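Local coordinates for protein putative enoyl-CoA hydratase (PDB 3G64) that probably hydrates enoyl-CoA thioesters or catalyses a related reaction on acyl-CoA substrates, as other crotonase-like enzymes do, at residues A[141-146]-A[184-190]; A[166-170]-A[192-196]; A[230-234]-A[245-249]. All coordinates share one frame; numbering follows the deposited sequence. Where two conformers were deposited one is given.

How the contacts relate
Starting from the N terminus, contact 1 opens at 141-146, where strand 145-147 begins, and closes at 184-190 after 37 residues, about half of them helical. Contact 2 opens inside that loop, on helix 162-170, and closes just beyond it at 192-196, so the two cross. They also touch: both use helix 187-193, and the Phe146 ring of contact 1 packs on Leu195 and Ile196 of contact 2. Together they tie the small sheet to helices 187-193 and 162-170. Contact 3 follows in series, joining 230-234 to 245-249, ten residues on, on helices 221-234 and 239-253. Its centre lies about 22 Å from that of contact 2, and both contacts reach the second subunit of the trimer.

Contact 1: A[141-146]-A[184-190]; sequences DPSTRF and TVRAPEA
Phe146 and Val185 face each other as an antiparallel hydrogen-bonded pair. Val185 N gives a nearly straight bond to Phe146 O (2.8 Å, 168° at the hydrogen) lying in the carbonyl plane. The return bond from Phe146 N to Val185 O is longer, 3.1 Å, and more bent. The Phe146 side chain leads outward from this pair. Its CB rests 4.2 Å from Val185 CB. With CG beside the backbone N (chi1 -64°), the ring lies against the first turn of helix 187-193, where CD2 passes Val185 O at the ring edge and CE2 meets Ala190 CB at 3.8 Å. Leu120 of strand 116-120 also touches this side chain.

The pairing adds strand 185-186 to the edge of the small sheet that accompanies the main sheet of this crotonase fold, and the chain turns straight from it into the helix. Arg186 is the N-cap; one residue on, Ala187 N hands its hydrogen to a water that in turn donates to Pro142 O and Thr144 O, while Ala187 CB presses on Pro142 O at 3.6 Å.

On the sheet face opposite Phe146, Thr184 CG2 lies over one face of the Arg145 guanidinium, 3.8 Å from Arg145 NH1. The turn before the strand holds an Asx turn, Asp141 OD2 accepting from Ser143 N above the carboxylate plane; the same oxygen takes Ser143 OG through its syn lone pair, at 2.6 Å.

Contact 2: A[166-170]-A[192-196]; sequences LPRVV and RIGLI
Val170 fits its CG1 methyl into the bend formed by Ile193, Gly194 and Leu195, and this is where the contact is tight. That methyl lies 3.3 Å from Ile193 O and 3.8 Å from both Ile193 CG1 and Leu195 CG; a chi1 of -57°, with CG1 opposite the carbonyl carbon, presents it to all three. The Leu195 and Leu166 side chains cross at about a right angle, CD2 of Leu195 4.2 Å from CD1 of Leu166, and the same CD2 touches Val169 CG1. Leu133 of helix 127-134 touches all three of Leu166, Val169 and Leu195.

The bend is a Schellman motif ending helix 187-193. Gly194 has positive phi (104°), and a CB there would jam against the carbonyl oxygen of Ile193. Here the C-terminal ends of two helices of the crotonase fold, 187-193 and 162-170, meet.

Along the carbonyl side no direct hydrogen bond joins the segments, and water fills in. One water donates to Val170 O and, at 2.8 Å, to Ile193 O. A second stands between Val169 O and Gly194 O, 3.0 Å from the latter. Val169 also packs on Leu172 of the second subunit.

Contact 3: A[230-234]-A[245-249]; sequences LLTAE and LDAST
Leu230 and Leu245 make the apolar centre of this contact, their side chains crossing obliquely with CG 3.8 Å from CG. Leu245 CG is set opposite its own backbone N (chi1 179°), which carries CD2 across the gap to Ala233 CB, 3.9 Å away, and close to Glu234 OE2 and CG. Both branches of Leu230 reach Thr249, CD1 coming 3.7 Å from OG1; CD2 also lies 3.3 Å from Asp246 OD1. Shortening Leu230 to an alanine is likely to leave Leu245 with only Ala233 of its apolar partners across this contact, take the cover from Thr249 and open a gap between the helices beside the acid pair.

The polar contacts centre on two acids. Glu234 OE2 and Asp246 OD1 are only 2.6 Å apart, their carboxylate planes turned 43° against each other; two acid oxygens so close suggest that one group is protonated. A water ties the other two oxygens together, donating to Glu234 OE1 and, at 2.7 Å, to Asp246 OD2. Asp246 OD2 also accepts from Gly161 N of the second subunit. Within its own helix Thr249 OG1 bonds back to Leu245 O, sharing that oxygen with Thr249 N from opposite faces of the carbonyl.

The short helical segments run nearly antiparallel, at 154° with axes 11.8 Å apart. This is a helical hairpin, part of the C-terminal helical region that in crotonase-family enzymes packs against a neighbouring subunit of the trimer, as Leu230 does here on Gly158 of the second subunit.

Contact 1: A[141-146]-A[184-190]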
loop_
_atom_site.group_PDB
_atom_site.type_symbol
_atom_site.label_atom_id
_atom_site.label_comp_id
_atom_site.label_asym_id
_atom_site.label_seq_id
_atom_site.Cartn_x
_atom_site.Cartn_y
_atom_site.Cartn_z
ATOM N N ASP A 141 6.496 -22.307 -7.399
ATOM C CA ASP A 141 7.782 -22.860 -7.846
ATOM C C ASP A 141 8.402 -21.909 -8.866
ATOM O O ASP A 141 7.751 -20.937 -9.271
ATOM C CB ASP A 141 7.697 -24.353 -8.263
ATOM C CG ASP A 141 7.430 -24.576 -9.753
ATOM O OD1 ASP A 141 7.267 -25.768 -10.137
ATOM O OD2 ASP A 141 7.374 -23.603 -10.536
ATOM N N PRO A 142 9.679 -22.130 -9.215
ATOM C CA PRO A 142 10.429 -21.178 -10.044
ATOM C C PRO A 142 9.909 -21.038 -11.451
ATOM O O PRO A 142 10.336 -20.091 -12.123
ATOM C CB PRO A 142 11.848 -21.799 -10.099
ATOM C CG PRO A 142 11.964 -22.577 -8.833
ATOM C CD PRO A 142 10.561 -23.130 -8.576
ATOM N N SER A 143 9.074 -21.970 -11.922
ATOM C CA SER A 143 8.499 -21.866 -13.271
ATOM C C SER A 143 7.268 -20.900 -13.322
ATOM O O SER A 143 6.660 -20.658 -14.388
ATOM C CB SER A 143 8.093 -23.259 -13.762
ATOM O OG SER A 143 6.911 -23.709 -13.085
ATOM N N THR A 144 6.888 -20.373 -12.171
ATOM C CA THR A 144 5.646 -19.583 -12.083
ATOM C C THR A 144 5.741 -18.286 -12.879
ATOM O O THR A 144 6.710 -17.533 -12.733
ATOM C CB THR A 144 5.314 -19.238 -10.621
ATOM O OG1 THR A 144 5.064 -20.449 -9.896
ATOM C CG2 THR A 144 4.076 -18.316 -10.550
ATOM N N ARG A 145 4.755 -18.062 -13.747
ATOM C CA ARG A 145 4.679 -16.859 -14.572
ATOM C C ARG A 145 3.290 -16.184 -14.480
ATOM O O ARG A 145 2.314 -16.692 -15.051
ATOM C CB ARG A 145 4.901 -17.198 -16.044
ATOM C CG ARG A 145 6.161 -18.017 -16.318
ATOM C CD ARG A 145 6.244 -18.470 -17.780
ATOM N NE ARG A 145 7.589 -18.123 -18.161
ATOM C CZ ARG A 145 7.939 -17.299 -19.141
ATOM N NH1 ARG A 145 7.048 -16.789 -19.990
ATOM N NH2 ARG A 145 9.229 -17.034 -19.290
ATOM N N PHE A 146 3.220 -15.041 -13.798
ATOM C CA PHE A 146 2.002 -14.226 -13.735
ATOM C C PHE A 146 1.873 -13.335 -14.955
ATOM O O PHE A 146 2.866 -12.760 -15.439
ATOM C CB PHE A 146 2.031 -13.272 -12.536
ATOM C CG PHE A 146 2.041 -13.931 -11.203
ATOM C CD1 PHE A 146 0.854 -14.134 -10.504
ATOM C CD2 PHE A 146 3.261 -14.274 -10.595
ATOM C CE1 PHE A 146 0.868 -14.702 -9.200
ATOM C CE2 PHE A 146 3.286 -14.849 -9.302
ATOM C CZ PHE A 146 2.085 -15.074 -8.617
ATOM N N THR A 184 4.622 -10.566 -18.850
ATOM C CA THR A 184 4.892 -11.663 -17.929
ATOM C C THR A 184 5.802 -11.262 -16.766
ATOM O O THR A 184 6.783 -10.542 -16.934
ATOM C CB THR A 184 5.479 -12.887 -18.700
ATOM O OG1 THR A 184 4.475 -13.355 -19.589
ATOM C CG2 THR A 184 5.850 -14.031 -17.748
ATOM N N VAL A 185 5.418 -11.698 -15.572
ATOM C CA VAL A 185 6.195 -11.477 -14.377
ATOM C C VAL A 185 6.707 -12.844 -13.951
ATOM O O VAL A 185 5.937 -13.682 -13.481
ATOM C CB VAL A 185 5.366 -10.856 -13.238
ATOM C CG1 VAL A 185 6.226 -10.692 -11.996
ATOM C CG2 VAL A 185 4.789 -9.486 -13.649
ATOM N N ARG A 186 8.006 -13.070 -14.140
ATOM C CA ARG A 186 8.638 -14.331 -13.724
ATOM C C ARG A 186 8.839 -14.403 -12.206
ATOM O O ARG A 186 8.701 -13.402 -11.493
ATOM C CB ARG A 186 9.974 -14.537 -14.450
ATOM C CG ARG A 186 9.954 -14.173 -15.926
ATOM C CD ARG A 186 11.246 -14.629 -16.619
ATOM N NE ARG A 186 12.259 -13.577 -16.753
ATOM C CZ ARG A 186 13.301 -13.392 -15.937
ATOM N NH1 ARG A 186 13.496 -14.160 -14.864
ATOM N NH2 ARG A 186 14.152 -12.406 -16.190
ATOM N N ALA A 187 9.172 -15.590 -11.708
ATOM C CA ALA A 187 9.315 -15.789 -10.261
ATOM C C ALA A 187 10.252 -14.808 -9.501
ATOM O O ALA A 187 9.914 -14.372 -8.410
ATOM C CB ALA A 187 9.729 -17.265 -9.956
ATOM N N PRO A 188 11.437 -14.486 -10.056
ATOM C CA PRO A 188 12.314 -13.599 -9.271
ATOM C C PRO A 188 11.724 -12.192 -9.097
ATOM O O PRO A 188 11.768 -11.637 -8.011
ATOM C CB PRO A 188 13.618 -13.554 -10.095
ATOM C CG PRO A 188 13.577 -14.797 -10.969
ATOM C CD PRO A 188 12.092 -14.989 -11.278
ATOM N N GLU A 189 11.170 -11.631 -10.163
ATOM C CA GLU A 189 10.546 -10.329 -10.069
ATOM C C GLU A 189 9.332 -10.403 -9.125
ATOM O O GLU A 189 9.147 -9.539 -8.271
ATOM C CB GLU A 189 10.100 -9.849 -11.455
ATOM C CG GLU A 189 9.354 -8.515 -11.365
ATOM C CD GLU A 189 8.912 -7.954 -12.701
ATOM O OE1 GLU A 189 9.066 -8.623 -13.748
ATOM O OE2 GLU A 189 8.379 -6.832 -12.695
ATOM N N ALA A 190 8.519 -11.444 -9.301
ATOM C CA ALA A 190 7.330 -11.671 -8.473
ATOM C C ALA A 190 7.704 -11.712 -6.993
ATOM O O ALA A 190 7.036 -11.088 -6.160
ATOM C CB ALA A 190 6.613 -12.969 -8.894
HETATM O O HOH W 1 9.347 -18.023 -13.692
#

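Contact 2: A[166-170]-A[192-196]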
loop_
_atom_site.group_PDB
_atom_site.type_symbol
_atom_site.label_atom_id
_atom_site.label_comp_id
_atom_site.label_asym_id
_atom_site.label_seq_id
_atom_site.Cartn_x
_atom_site.Cartn_y
_atom_site.Cartn_z
ATOM N N LEU A 166 -4.187 -5.428 -6.610
ATOM C CA LEU A 166 -2.774 -5.434 -7.008
ATOM C C LEU A 166 -1.984 -4.289 -6.367
ATOM O O LEU A 166 -0.917 -4.523 -5.815
ATOM C CB LEU A 166 -2.586 -5.506 -8.530
ATOM C CG LEU A 166 -1.150 -5.817 -9.014
ATOM C CD1 LEU A 166 -0.557 -7.158 -8.490
ATOM C CD2 LEU A 166 -1.126 -5.770 -10.541
ATOM N N PRO A 167 -2.499 -3.050 -6.423
ATOM C CA PRO A 167 -1.688 -2.002 -5.785
ATOM C C PRO A 167 -1.545 -2.213 -4.290
ATOM O O PRO A 167 -0.583 -1.676 -3.713
ATOM C CB PRO A 167 -2.496 -0.709 -5.986
ATOM C CG PRO A 167 -3.662 -1.066 -6.788
ATOM C CD PRO A 167 -3.656 -2.518 -7.159
ATOM N N ARG A 168 -2.486 -2.918 -3.659
ATOM C CA ARG A 168 -2.386 -3.141 -2.215
ATOM C C ARG A 168 -1.376 -4.245 -1.875
ATOM O O ARG A 168 -0.940 -4.366 -0.721
ATOM C CB ARG A 168 -3.763 -3.462 -1.609
ATOM C CG ARG A 168 -4.627 -2.185 -1.533
ATOM C CD ARG A 168 -6.088 -2.508 -1.380
ATOM N NE ARG A 168 -6.874 -1.283 -1.148
ATOM C CZ ARG A 168 -7.359 -0.488 -2.107
ATOM N NH1 ARG A 168 -7.112 -0.750 -3.388
ATOM N NH2 ARG A 168 -8.097 0.588 -1.774
ATOM N N VAL A 169 -0.986 -5.021 -2.885
ATOM C CA VAL A 169 0.020 -6.066 -2.678
ATOM C C VAL A 169 1.407 -5.570 -3.089
ATOM O O VAL A 169 2.372 -5.754 -2.356
ATOM C CB VAL A 169 -0.356 -7.375 -3.436
ATOM C CG1 VAL A 169 0.766 -8.422 -3.336
ATOM C CG2 VAL A 169 -1.660 -7.944 -2.864
ATOM N N VAL A 170 1.511 -4.922 -4.245
ATOM C CA VAL A 170 2.820 -4.605 -4.804
ATOM C C VAL A 170 3.118 -3.111 -4.920
ATOM O O VAL A 170 4.190 -2.740 -5.382
ATOM C CB VAL A 170 3.027 -5.277 -6.197
ATOM C CG1 VAL A 170 2.861 -6.796 -6.098
ATOM C CG2 VAL A 170 2.053 -4.684 -7.278
ATOM N N ARG A 192 10.538 -10.428 -5.621
ATOM C CA ARG A 192 10.992 -9.080 -5.271
ATOM C C ARG A 192 9.836 -8.108 -4.994
ATOM O O ARG A 192 9.885 -7.338 -4.038
ATOM C CB ARG A 192 11.870 -8.496 -6.391
ATOM C CG ARG A 192 13.263 -9.142 -6.516
ATOM C CD ARG A 192 14.224 -8.283 -7.374
ATOM N NE ARG A 192 13.665 -7.872 -8.669
ATOM C CZ ARG A 192 13.779 -8.570 -9.797
ATOM N NH1 ARG A 192 14.407 -9.730 -9.810
ATOM N NH2 ARG A 192 13.257 -8.108 -10.916
ATOM N N ILE A 193 8.807 -8.106 -5.834
ATOM C CA ILE A 193 7.764 -7.095 -5.665
ATOM C C ILE A 193 6.674 -7.471 -4.669
ATOM O O ILE A 193 5.749 -6.679 -4.440
ATOM C CB ILE A 193 7.155 -6.602 -7.008
ATOM C CG1 ILE A 193 6.235 -7.653 -7.635
ATOM C CG2 ILE A 193 8.254 -6.150 -7.992
ATOM C CD1 ILE A 193 5.754 -7.281 -9.056
ATOM N N GLY A 194 6.752 -8.662 -4.076
ATOM C CA GLY A 194 5.785 -9.011 -3.036
ATOM C C GLY A 194 4.645 -9.971 -3.378
ATOM O O GLY A 194 3.716 -10.156 -2.573
ATOM N N LEU A 195 4.726 -10.608 -4.538
ATOM C CA LEU A 195 3.665 -11.528 -4.980
ATOM C C LEU A 195 3.811 -12.966 -4.499
ATOM O O LEU A 195 2.868 -13.745 -4.652
ATOM C CB LEU A 195 3.582 -11.576 -6.498
ATOM C CG LEU A 195 2.937 -10.416 -7.222
ATOM C CD1 LEU A 195 3.141 -10.578 -8.749
ATOM C CD2 LEU A 195 1.469 -10.384 -6.841
ATOM N N ILE A 196 4.971 -13.324 -3.935
ATOM C CA ILE A 196 5.208 -14.706 -3.491
ATOM C C ILE A 196 5.302 -14.828 -1.985
ATOM O O ILE A 196 6.086 -14.104 -1.357
ATOM C CB ILE A 196 6.538 -15.252 -4.059
ATOM C CG1 ILE A 196 6.554 -15.117 -5.578
ATOM C CG2 ILE A 196 6.798 -16.711 -3.603
ATOM C CD1 ILE A 196 5.414 -15.812 -6.222
HETATM O O HOH W 2 2.812 -8.284 -0.412
HETATM O O HOH W 3 6.546 -4.045 -3.971
#

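Contact 3: A[230-234]-A[245-249]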
loop_
_atom_site.group_PDB
_atom_site.type_symbol
_atom_site.label_atom_id
_atom_site.label_comp_id
_atom_site.label_asym_id
_atom_site.label_seq_id
_atom_site.Cartn_x
_atom_site.Cartn_y
_atom_site.Cartn_z
ATOM N N LEU A 230 -9.851 -9.357 9.714
ATOM C CA LEU A 230 -9.444 -7.987 10.078
ATOM C C LEU A 230 -8.523 -7.339 9.039
ATOM O O LEU A 230 -8.621 -6.147 8.784
ATOM C CB LEU A 230 -8.835 -7.926 11.495
ATOM C CG LEU A 230 -9.898 -7.622 12.577
ATOM C CD1 LEU A 230 -11.098 -8.577 12.505
ATOM C CD2 LEU A 230 -9.292 -7.662 13.950
ATOM N N LEU A 231 -7.625 -8.121 8.450
ATOM C CA LEU A 231 -6.813 -7.618 7.342
ATOM C C LEU A 231 -7.718 -7.104 6.216
ATOM O O LEU A 231 -7.569 -5.990 5.699
ATOM C CB LEU A 231 -5.915 -8.742 6.789
ATOM C CG LEU A 231 -4.636 -8.969 7.595
ATOM C CD1 LEU A 231 -4.013 -10.353 7.284
ATOM C CD2 LEU A 231 -3.652 -7.821 7.367
ATOM N N THR A 232 -8.666 -7.940 5.846
ATOM C CA THR A 232 -9.555 -7.628 4.745
ATOM C C THR A 232 -10.415 -6.405 5.025
ATOM O O THR A 232 -10.497 -5.487 4.201
ATOM C CB THR A 232 -10.440 -8.849 4.437
ATOM O OG1 THR A 232 -9.617 -9.867 3.851
ATOM C CG2 THR A 232 -11.532 -8.495 3.481
ATOM N N ALA A 233 -11.075 -6.392 6.177
ATOM C CA ALA A 233 -11.942 -5.252 6.511
ATOM C C ALA A 233 -11.150 -3.964 6.643
ATOM O O ALA A 233 -11.609 -2.918 6.208
ATOM C CB ALA A 233 -12.734 -5.524 7.829
ATOM N N GLU A 234 -9.976 -4.029 7.278
ATOM C CA GLU A 234 -9.268 -2.804 7.671
ATOM C C GLU A 234 -8.515 -2.169 6.508
ATOM O O GLU A 234 -8.078 -1.019 6.620
ATOM C CB GLU A 234 -8.324 -3.048 8.885
ATOM C CG GLU A 234 -9.145 -3.383 10.138
ATOM C CD GLU A 234 -8.314 -3.665 11.384
ATOM O OE1 GLU A 234 -7.072 -3.465 11.350
ATOM O OE2 GLU A 234 -8.927 -4.072 12.407
ATOM N N LEU A 245 -12.446 -2.293 15.940
ATOM C CA LEU A 245 -12.655 -3.678 15.489
ATOM C C LEU A 245 -11.650 -4.632 16.169
ATOM O O LEU A 245 -11.997 -5.731 16.586
ATOM C CB LEU A 245 -12.522 -3.786 13.954
ATOM C CG LEU A 245 -12.677 -5.160 13.274
ATOM C CD1 LEU A 245 -13.992 -5.816 13.653
ATOM C CD2 LEU A 245 -12.558 -5.070 11.713
ATOM N N ASP A 246 -10.400 -4.206 16.222
ATOM C CA ASP A 246 -9.364 -4.950 16.952
ATOM C C ASP A 246 -9.766 -5.190 18.402
ATOM O O ASP A 246 -9.697 -6.313 18.892
ATOM C CB ASP A 246 -8.071 -4.165 16.976
ATOM C CG ASP A 246 -7.424 -4.082 15.638
ATOM O OD1 ASP A 246 -7.899 -4.760 14.693
ATOM O OD2 ASP A 246 -6.431 -3.330 15.530
ATOM N N ALA A 247 -10.162 -4.113 19.083
ATOM C CA ALA A 247 -10.566 -4.171 20.485
ATOM C C ALA A 247 -11.695 -5.171 20.701
ATOM O O ALA A 247 -11.590 -6.045 21.550
ATOM C CB ALA A 247 -10.979 -2.772 20.991
ATOM N N SER A 248 -12.777 -5.033 19.937
ATOM C CA SER A 248 -13.882 -5.986 20.029
ATOM C C SER A 248 -13.438 -7.425 19.768
ATOM O O SER A 248 -13.805 -8.334 20.496
ATOM C CB SER A 248 -14.999 -5.617 19.037
ATOM O OG SER A 248 -15.734 -4.513 19.535
ATOM N N THR A 249 -12.673 -7.626 18.701
ATOM C CA THR A 249 -12.296 -8.965 18.278
ATOM C C THR A 249 -11.333 -9.630 19.290
ATOM O O THR A 249 -11.500 -10.806 19.632
ATOM C CB THR A 249 -11.629 -8.916 16.871
ATOM O OG1 THR A 249 -12.567 -8.403 15.893
ATOM C CG2 THR A 249 -11.163 -10.262 16.450
HETATM O O HOH W 4 -5.358 -3.922 13.166
#